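Local coordinates for penicillin-binding protein (Bacillus halodurans, PDB 3TG9) that probably binds and reacts with penicillin-type beta-lactams through an active-site serine, as a membrane-associated relative of serine beta-lactamases, at residues S17-M22 / P29-L34; V232-M237 / I309-A314; C297-F302 / G319-M324. All blocks are in the same frame, centred on the assembly; numbering follows the deposited sequence.

Contact 1: residues S17-M22 / P29-L34; sequences SGTALM and PFIASL
The beta hairpin of strands 18-24 and 30-34 forms one edge of the large antiparallel sheet of the beta-lactamase fold, and Ala20 pairs with Ala32 at its middle. Ala20 N gives its hydrogen to Ala32 O at 2.9 Å, and Ala32 N returns a straighter bond to Ala20 O (167°). Further hydrogen-bonded pairs are Gly18 with Leu34, where Leu34 N meets Gly18 O at 2.9 Å but the bond from Gly18 N is weak and bent, and Met22 with Phe30, where Phe30 N reaches Met22 O at 2.8 Å. On the face bearing Thr19, Leu21, Ile31 and Ser33, Leu21 lies alongside both Pro29 and Ile31, all pointing the same way. With CG anti to the backbone N (chi1 171°), Leu21 sets CG 3.8 Å from Pro29 CB and CD1 3.9 Å from Ile31 CD1. Thr19 CG2 touches Ile31 CG2, and Thr19 OG1 hydrogen-bonds Glu46 O. Helix 234-245 packs on Thr19, Leu21 and Pro29 through Ala234 and Met238, and His47 lies against Ile31 and Ser33. On the other face, Met22 SD stands obliquely 5.4 Å from the Phe30 ring centroid, a Met-aromatic contact. Backbone bonds thus fix the register, while side chains pack one face on helix 234-245 and the other on helices 320-330 and 7-13.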
# COMPACT_ATOMS: atom_id res chain seq x y z
N SER B 17 -10.55 -13.36 12.77
CA SER B 17 -10.60 -13.27 11.32
C SER B 17 -9.37 -13.95 10.73
O SER B 17 -8.24 -13.48 10.88
CB SER B 17 -10.66 -11.81 10.87
OG SER B 17 -10.56 -11.72 9.46
N GLY B 18 -9.60 -15.08 10.07
CA GLY B 18 -8.54 -15.80 9.40
C GLY B 18 -9.01 -17.20 9.04
O GLY B 18 -10.20 -17.42 8.80
N THR B 19 -8.07 -18.14 8.99
CA THR B 19 -8.36 -19.54 8.71
C THR B 19 -7.57 -20.45 9.65
O THR B 19 -6.33 -20.38 9.72
CB THR B 19 -8.01 -19.89 7.27
OG1 THR B 19 -8.87 -19.17 6.38
CG2 THR B 19 -8.16 -21.39 7.03
N ALA B 20 -8.28 -21.32 10.37
CA ALA B 20 -7.64 -22.33 11.22
C ALA B 20 -7.76 -23.71 10.60
O ALA B 20 -8.70 -23.99 9.86
CB ALA B 20 -8.24 -22.31 12.62
N LEU B 21 -6.80 -24.58 10.91
CA LEU B 21 -6.81 -25.96 10.42
C LEU B 21 -6.34 -26.93 11.51
O LEU B 21 -5.46 -26.60 12.31
CB LEU B 21 -5.93 -26.09 9.17
CG LEU B 21 -5.62 -27.47 8.59
CD1 LEU B 21 -5.23 -27.36 7.14
CD2 LEU B 21 -4.52 -28.16 9.37
N MET B 22 -6.93 -28.12 11.54
CA MET B 22 -6.48 -29.18 12.44
C MET B 22 -6.52 -30.53 11.75
O MET B 22 -7.53 -30.90 11.15
CB MET B 22 -7.35 -29.26 13.69
CG MET B 22 -7.46 -30.67 14.22
SD MET B 22 -8.77 -30.86 15.44
CE MET B 22 -7.89 -30.45 16.94
N PRO B 29 -8.23 -32.89 7.25
CA PRO B 29 -8.23 -31.79 8.22
C PRO B 29 -9.61 -31.21 8.46
O PRO B 29 -10.44 -31.30 7.58
CB PRO B 29 -7.34 -30.74 7.55
CG PRO B 29 -6.62 -31.45 6.44
CD PRO B 29 -7.54 -32.53 6.00
N PHE B 30 -9.85 -30.67 9.64
CA PHE B 30 -10.96 -29.74 9.82
C PHE B 30 -10.42 -28.36 9.44
O PHE B 30 -9.39 -27.92 9.96
CB PHE B 30 -11.43 -29.70 11.27
CG PHE B 30 -12.17 -30.93 11.72
CD1 PHE B 30 -13.47 -30.83 12.22
CD2 PHE B 30 -11.57 -32.18 11.69
CE1 PHE B 30 -14.15 -31.96 12.66
CE2 PHE B 30 -12.25 -33.31 12.12
CZ PHE B 30 -13.55 -33.20 12.60
N ILE B 31 -11.10 -27.68 8.52
CA ILE B 31 -10.67 -26.35 8.11
C ILE B 31 -11.79 -25.34 8.28
O ILE B 31 -12.93 -25.61 7.90
CB ILE B 31 -10.20 -26.34 6.65
CG1 ILE B 31 -9.24 -27.49 6.40
CG2 ILE B 31 -9.58 -24.98 6.30
CD1 ILE B 31 -8.53 -27.42 5.07
N ALA B 32 -11.48 -24.19 8.86
CA ALA B 32 -12.51 -23.20 9.14
C ALA B 32 -12.05 -21.76 8.91
O ALA B 32 -11.01 -21.33 9.44
CB ALA B 32 -13.03 -23.37 10.56
N SER B 33 -12.82 -21.02 8.12
CA SER B 33 -12.51 -19.62 7.88
C SER B 33 -13.55 -18.70 8.52
O SER B 33 -14.73 -19.05 8.61
CB SER B 33 -12.39 -19.36 6.39
OG SER B 33 -11.36 -20.15 5.83
N LEU B 34 -13.10 -17.53 8.97
CA LEU B 34 -14.00 -16.51 9.51
C LEU B 34 -13.50 -15.10 9.16
O LEU B 34 -12.34 -14.92 8.79
CB LEU B 34 -14.14 -16.67 11.03
CG LEU B 34 -15.24 -15.87 11.75
CD1 LEU B 34 -16.62 -16.37 11.36
CD2 LEU B 34 -15.04 -15.97 13.25

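Contact 2: residues V232-M237 / I309-A314; sequences VTAEDM and IVVVCA
Helix 234-245 begins beside strand 308-314, with the backbones nearest at Ala234 and Val311, whose CA atoms are 5.8 Å apart, and no hydrogen bond passes between the two segments. Val311 carries most of the contact. Its CG1 is anti to the backbone N (chi1 -178°), which turns both methyl groups to the first turn of the helix: CG1 rests 3.7 Å from Met237 CB, and CG2 lies 3.6 Å from Ala234 O. Met237 slants across Val311, touching it with CB and CG before its chain bends away at chi2 (63°). Ala234 adds its CB, 4.1 Å from Val311 CG1. Cys313 faces the helix start, with SG 4.4 Å from Ala234 CA and at the limit of contact with Val232 CG2. The start of the helix is held by its own chain: Thr233 is the N-cap, its OG1 accepting from Asp236 N at 3.1 Å (158°). Asp236 OD2 in turn is hydrogen-bonded to Ser189 OG and Glu188 N. Leu21 of the next strand also packs on Ala234 and Val311. This is the buried helix-on-sheet layer of the serine beta-lactamase and penicillin-binding protein fold, where a helix covers one face of the central antiparallel sheet.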
# COMPACT_ATOMS: atom_id res chain seq x y z
N VAL B 232 1.08 -18.09 2.98
CA VAL B 232 0.63 -19.45 2.71
C VAL B 232 -0.85 -19.53 2.98
O VAL B 232 -1.43 -18.61 3.56
CB VAL B 232 1.32 -20.49 3.64
CG1 VAL B 232 2.84 -20.44 3.48
CG2 VAL B 232 0.92 -20.25 5.08
N THR B 233 -1.47 -20.62 2.54
CA THR B 233 -2.80 -21.01 2.97
C THR B 233 -2.63 -21.99 4.12
O THR B 233 -1.57 -22.61 4.25
CB THR B 233 -3.56 -21.73 1.86
OG1 THR B 233 -2.84 -22.91 1.49
CG2 THR B 233 -3.73 -20.84 0.63
N ALA B 234 -3.65 -22.15 4.95
CA ALA B 234 -3.59 -23.07 6.09
C ALA B 234 -3.13 -24.46 5.66
O ALA B 234 -2.28 -25.08 6.32
CB ALA B 234 -4.95 -23.16 6.79
N GLU B 235 -3.70 -24.95 4.57
CA GLU B 235 -3.42 -26.30 4.10
C GLU B 235 -2.03 -26.44 3.47
O GLU B 235 -1.41 -27.49 3.59
CB GLU B 235 -4.50 -26.80 3.15
CG GLU B 235 -4.32 -28.26 2.78
CD GLU B 235 -5.52 -28.85 2.06
OE1 GLU B 235 -6.40 -28.06 1.63
OE2 GLU B 235 -5.57 -30.09 1.91
N ASP B 236 -1.53 -25.40 2.81
CA ASP B 236 -0.13 -25.40 2.41
C ASP B 236 0.80 -25.44 3.65
O ASP B 236 1.91 -25.98 3.58
CB ASP B 236 0.20 -24.18 1.53
CG ASP B 236 0.04 -24.47 0.04
OD1 ASP B 236 -0.55 -25.51 -0.32
OD2 ASP B 236 0.53 -23.65 -0.78
N MET B 237 0.38 -24.87 4.77
CA MET B 237 1.21 -24.97 5.97
C MET B 237 1.13 -26.39 6.51
O MET B 237 2.13 -26.96 6.94
CB MET B 237 0.81 -23.97 7.06
CG MET B 237 1.81 -23.93 8.23
SD MET B 237 3.44 -23.36 7.69
CE MET B 237 4.52 -23.99 8.98
N ILE B 309 -1.48 -31.86 13.46
CA ILE B 309 -1.03 -30.60 12.86
C ILE B 309 -2.10 -29.56 13.10
O ILE B 309 -3.28 -29.81 12.86
CB ILE B 309 -0.81 -30.73 11.34
CG1 ILE B 309 0.33 -31.70 11.02
CG2 ILE B 309 -0.49 -29.37 10.72
CD1 ILE B 309 0.47 -32.00 9.54
N VAL B 310 -1.69 -28.40 13.61
CA VAL B 310 -2.58 -27.26 13.76
C VAL B 310 -1.99 -26.06 13.00
O VAL B 310 -0.78 -25.86 12.97
CB VAL B 310 -2.85 -26.90 15.24
CG1 VAL B 310 -3.76 -25.68 15.35
CG2 VAL B 310 -3.46 -28.08 15.96
N VAL B 311 -2.85 -25.29 12.35
CA VAL B 311 -2.42 -24.10 11.65
C VAL B 311 -3.43 -23.03 11.95
O VAL B 311 -4.62 -23.22 11.71
CB VAL B 311 -2.36 -24.31 10.12
CG1 VAL B 311 -1.86 -23.06 9.44
CG2 VAL B 311 -1.47 -25.50 9.77
N VAL B 312 -2.99 -21.91 12.51
CA VAL B 312 -3.87 -20.77 12.68
C VAL B 312 -3.31 -19.55 11.96
O VAL B 312 -2.28 -19.00 12.35
CB VAL B 312 -4.12 -20.45 14.17
CG1 VAL B 312 -5.14 -19.35 14.32
CG2 VAL B 312 -4.59 -21.71 14.91
N CYS B 313 -3.97 -19.15 10.87
CA CYS B 313 -3.61 -17.94 10.13
C CYS B 313 -4.63 -16.85 10.42
O CYS B 313 -5.83 -17.12 10.46
CB CYS B 313 -3.56 -18.22 8.63
SG CYS B 313 -2.27 -19.37 8.10
N ALA B 314 -4.17 -15.63 10.66
CA ALA B 314 -5.10 -14.52 10.87
C ALA B 314 -4.60 -13.22 10.23
O ALA B 314 -3.41 -12.92 10.30
CB ALA B 314 -5.35 -14.31 12.35

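Contact 3: residues C297-F302 / G319-M324; sequences CFHSAF and GAYDVM
His299, Met324 and Ala320 bury the most surface where strand 296-303 meets the start of helix 320-330, the short segments running at 29° with their axes 7.7 Å apart. His299 points from the strand to the helix. With CG anti to the carbonyl carbon and beside the backbone N, its ring reaches the first helical turn: Ala320 CB meets the ring edge in plane, while Tyr321 CD2 lies over one ring face. The Tyr321 ring crosses obliquely, its plane at 57° to the imidazole and the centroids 5.5 Å apart. A further ring comes from the neighbouring strand, Tyr292 meeting the imidazole steeply. Met324, one turn further along the helix, crosses His299 at about a right angle. Its SD sits 3.7 Å from His299 CB, and bends at chi2 and chi3 bring CE along the strand to 4.1 Å from Ala301 CB, so one methionine spans two strand residues on the same face. Ala320 points its CB into the interface and touches Cys297 SG at 3.6 Å, with Val312 of the adjacent strand also against it. The same sulfur accepts a hydrogen bond from Ala320 N, 3.5 Å long at 151°. Gly319 holds the N-cap position just before the helix. Backbone bonds tie Cys297 to Ala314 and Ala301 to Val310 on strand 308-314. The chemistry is therefore mostly apolar and aromatic, with sulfur at both ends: a cysteine thiol takes up an N-H of the first helical turn, and a thioether packs against His299 CB.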
# COMPACT_ATOMS: atom_id res chain seq x y z
N CYS B 297 -1.10 -12.29 12.61
CA CYS B 297 -0.64 -13.26 13.62
C CYS B 297 -0.80 -14.69 13.11
O CYS B 297 -1.59 -14.96 12.20
CB CYS B 297 -1.31 -13.04 14.98
SG CYS B 297 -3.09 -13.31 15.02
N PHE B 298 -0.03 -15.60 13.69
CA PHE B 298 0.14 -16.92 13.12
C PHE B 298 0.69 -17.87 14.18
O PHE B 298 1.64 -17.54 14.87
CB PHE B 298 1.13 -16.84 11.95
CG PHE B 298 1.48 -18.17 11.33
CD1 PHE B 298 0.56 -18.86 10.56
CD2 PHE B 298 2.75 -18.71 11.50
CE1 PHE B 298 0.89 -20.07 9.96
CE2 PHE B 298 3.09 -19.90 10.91
CZ PHE B 298 2.15 -20.59 10.14
N HIS B 299 0.08 -19.04 14.30
CA HIS B 299 0.61 -20.11 15.15
C HIS B 299 0.41 -21.41 14.43
O HIS B 299 -0.66 -21.67 13.90
CB HIS B 299 -0.11 -20.18 16.50
CG HIS B 299 0.46 -19.27 17.53
ND1 HIS B 299 -0.09 -18.04 17.83
CD2 HIS B 299 1.54 -19.41 18.35
CE1 HIS B 299 0.62 -17.46 18.77
NE2 HIS B 299 1.62 -18.27 19.10
N SER B 300 1.45 -22.23 14.39
CA SER B 300 1.33 -23.53 13.76
C SER B 300 2.24 -24.53 14.47
O SER B 300 3.31 -24.17 14.96
CB SER B 300 1.68 -23.44 12.28
OG SER B 300 1.17 -24.55 11.57
N ALA B 301 1.81 -25.80 14.51
CA ALA B 301 2.51 -26.80 15.29
C ALA B 301 2.30 -28.21 14.77
O ALA B 301 1.29 -28.52 14.14
CB ALA B 301 2.08 -26.71 16.74
N PHE B 302 3.29 -29.06 15.04
CA PHE B 302 3.19 -30.48 14.78
C PHE B 302 3.33 -31.22 16.11
O PHE B 302 4.32 -31.04 16.83
CB PHE B 302 4.28 -30.93 13.82
CG PHE B 302 4.26 -32.40 13.52
CD1 PHE B 302 5.04 -33.28 14.25
CD2 PHE B 302 3.47 -32.90 12.49
CE1 PHE B 302 5.02 -34.64 13.97
CE2 PHE B 302 3.45 -34.26 12.21
CZ PHE B 302 4.22 -35.13 12.95
N GLY B 319 -4.68 -12.97 18.46
CA GLY B 319 -5.77 -13.92 18.63
C GLY B 319 -5.46 -15.36 18.24
O GLY B 319 -6.10 -16.29 18.74
N ALA B 320 -4.50 -15.55 17.34
CA ALA B 320 -4.20 -16.89 16.84
C ALA B 320 -3.76 -17.84 17.97
O ALA B 320 -3.97 -19.04 17.90
CB ALA B 320 -3.14 -16.84 15.76
N TYR B 321 -3.16 -17.28 19.01
CA TYR B 321 -2.68 -18.11 20.11
C TYR B 321 -3.83 -18.71 20.90
O TYR B 321 -3.86 -19.92 21.14
CB TYR B 321 -1.81 -17.29 21.05
CG TYR B 321 -1.48 -18.04 22.31
CD1 TYR B 321 -2.12 -17.75 23.50
CD2 TYR B 321 -0.55 -19.07 22.29
CE1 TYR B 321 -1.82 -18.44 24.66
CE2 TYR B 321 -0.24 -19.77 23.44
CZ TYR B 321 -0.88 -19.45 24.62
OH TYR B 321 -0.58 -20.15 25.77
N ASP B 322 -4.77 -17.87 21.31
CA ASP B 322 -5.94 -18.32 22.05
C ASP B 322 -6.73 -19.35 21.26
O ASP B 322 -7.29 -20.28 21.83
CB ASP B 322 -6.83 -17.13 22.41
CG ASP B 322 -6.08 -16.06 23.16
OD1 ASP B 322 -5.68 -16.32 24.31
OD2 ASP B 322 -5.89 -14.96 22.59
N VAL B 323 -6.78 -19.18 19.94
CA VAL B 323 -7.46 -20.15 19.09
C VAL B 323 -6.62 -21.42 18.99
O VAL B 323 -7.17 -22.52 18.96
CB VAL B 323 -7.76 -19.57 17.68
CG1 VAL B 323 -8.17 -20.66 16.70
CG2 VAL B 323 -8.84 -18.51 17.79
N MET B 324 -5.30 -21.26 18.98
CA MET B 324 -4.41 -22.41 18.95
C MET B 324 -4.53 -23.27 20.22
O MET B 324 -4.58 -24.50 20.14
CB MET B 324 -2.96 -21.98 18.74
CG MET B 324 -1.94 -22.98 19.27
SD MET B 324 -0.84 -23.55 17.96
CE MET B 324 0.73 -23.50 18.81

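All three contacts reach the same antiparallel sheet, in which strands 30-34, 18-24, 308-314 and 296-303 are successive neighbours. Contact 1 is the partly buried edge hairpin and the only one built on a ladder of backbone hydrogen bonds between its segments; contacts 2 and 3 are buried and join the sheet to helices 234-245 and 320-330, which cover opposite faces. Contact 2 has no hydrogen bond between its segments and rests on van der Waals packing of Val311 and Cys313, whereas contact 3 adds rings and an N-H to sulfur bond. Backbone pairing knits them together: Leu21 N lies 2.7 Å from Val311 O, and Val312 N lies 2.7 Å from His299 O, both probable hydrogen bonds.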